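Local atomic coordinates of antigen TpF1 (Treponema pallidum, PDB entry 2FJC), a protein that binds ferric iron as a mini-ferritin of the Dps family and may play a structural role in the outer membrane. Residues B[92-95]-B[96-99]. Residues are numbered along the deposited sequence; the frame is centred on the assembly and turned at random.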
loop_
_atom_site.group_PDB
_atom_site.type_symbol
_atom_site.label_atom_id
_atom_site.label_comp_id
_atom_site.label_asym_id
_atom_site.label_seq_id
_atom_site.Cartn_x
_atom_site.Cartn_y
_atom_site.Cartn_z
ATOM N N GLU B 92 -1.644 -29.362 -26.795
ATOM C CA GLU B 92 -0.231 -29.617 -27.016
ATOM C C GLU B 92 0.067 -31.002 -26.461
ATOM O O GLU B 92 -0.065 -31.242 -25.265
ATOM C CB GLU B 92 0.623 -28.574 -26.297
ATOM C CG GLU B 92 2.096 -28.733 -26.558
ATOM C CD GLU B 92 2.424 -28.693 -28.041
ATOM O OE1 GLU B 92 2.396 -27.592 -28.633
ATOM O OE2 GLU B 92 2.698 -29.768 -28.618
ATOM N N THR B 93 0.468 -31.912 -27.340
ATOM C CA THR B 93 0.756 -33.282 -26.930
ATOM C C THR B 93 2.207 -33.504 -26.567
ATOM O O THR B 93 2.522 -34.418 -25.812
ATOM C CB THR B 93 0.393 -34.287 -28.033
ATOM O OG1 THR B 93 1.145 -33.978 -29.213
ATOM C CG2 THR B 93 -1.101 -34.232 -28.345
ATOM N N GLU B 94 3.098 -32.683 -27.103
ATOM C CA GLU B 94 4.504 -32.860 -26.789
ATOM C C GLU B 94 4.948 -32.066 -25.576
ATOM O O GLU B 94 4.359 -31.042 -25.226
ATOM C CB GLU B 94 5.380 -32.502 -27.990
ATOM C CG GLU B 94 5.331 -31.064 -28.438
ATOM C CD GLU B 94 6.090 -30.851 -29.741
ATOM O OE1 GLU B 94 5.711 -31.476 -30.757
ATOM O OE2 GLU B 94 7.065 -30.063 -29.747
ATOM N N LYS B 95 5.971 -32.595 -24.913
ATOM C CA LYS B 95 6.575 -31.969 -23.743
ATOM C C LYS B 95 7.959 -31.595 -24.240
ATOM O O LYS B 95 8.376 -32.057 -25.312
ATOM C CB LYS B 95 6.705 -32.963 -22.586
ATOM C CG LYS B 95 5.492 -33.088 -21.685
ATOM C CD LYS B 95 4.302 -33.666 -22.405
ATOM C CE LYS B 95 3.197 -33.992 -21.427
ATOM N NZ LYS B 95 2.060 -34.663 -22.109
ATOM N N GLU B 96 8.682 -30.790 -23.472
ATOM C CA GLU B 96 10.008 -30.367 -23.896
ATOM C C GLU B 96 9.864 -29.672 -25.245
ATOM O O GLU B 96 9.782 -30.314 -26.286
ATOM C CB GLU B 96 10.937 -31.571 -24.030
ATOM C CG GLU B 96 12.326 -31.208 -24.497
ATOM C CD GLU B 96 13.266 -32.393 -24.478
ATOM O OE1 GLU B 96 13.481 -32.960 -23.380
ATOM O OE2 GLU B 96 13.788 -32.754 -25.560
ATOM N N ILE B 97 9.826 -28.351 -25.222
ATOM C CA ILE B 97 9.671 -27.595 -26.443
ATOM C C ILE B 97 10.524 -26.338 -26.435
ATOM O O ILE B 97 10.781 -25.739 -25.391
ATOM C CB ILE B 97 8.190 -27.213 -26.650
ATOM C CG1 ILE B 97 8.030 -26.405 -27.939
ATOM C CG2 ILE B 97 7.687 -26.427 -25.449
ATOM C CD1 ILE B 97 6.584 -26.103 -28.303
ATOM N N THR B 98 10.964 -25.962 -27.622
ATOM C CA THR B 98 11.777 -24.785 -27.837
ATOM C C THR B 98 10.987 -23.522 -27.482
ATOM O O THR B 98 9.767 -23.499 -27.609
ATOM C CB THR B 98 12.192 -24.768 -29.322
ATOM O OG1 THR B 98 13.536 -25.249 -29.442
ATOM C CG2 THR B 98 12.065 -23.406 -29.911
ATOM N N ILE B 99 11.681 -22.476 -27.043
ATOM C CA ILE B 99 11.016 -21.234 -26.703
ATOM C C ILE B 99 10.361 -20.585 -27.924
ATOM O O ILE B 99 9.195 -20.203 -27.874
ATOM C CB ILE B 99 11.999 -20.243 -26.046
ATOM C CG1 ILE B 99 12.258 -20.676 -24.593
ATOM C CG2 ILE B 99 11.439 -18.817 -26.111
ATOM C CD1 ILE B 99 13.218 -19.778 -23.821
#
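Glu92 points its CB toward the residues that follow, and its OE1 ends 4.5 Å from Ile97 CD1, a loose polar-to-methyl approach. CG of Glu92 stands anti to the backbone N (chi1 -176°) and the chain then bends at chi2, bringing OE2 to Glu94 N for a weak bond of 3.3 Å with an N-H...O angle of 158°. Glu94 extends beyond CG and crosses the Ile97 side chain at about a right angle; its OE2 lies 4.2 Å from Ile97 CG1. Arg105 of helix 99-127 forms a salt bridge with Glu92 OE1, which Tyr35 OH also bonds, and a long, weak ion pair with Glu94 OE2. Lys95 NZ and Glu96 OE1 diverge to salt bridges with Glu82 and Lys155 of two neighbouring subunits. Ile97 has backbone hydrogen bonds with His38, where the chain pairs briefly in parallel with strand 39-40, at the end of the long connection between helices 44-71 and 99-127 of the ferritin-like four-helix bundle. Two carboxylates bordering one isoleucine imply that the local contact is mainly van der Waals, with Arg105 probably offsetting part of their charge, mainly that of Glu92, while Lys95 and Glu96 serve the dodecamer's interfaces.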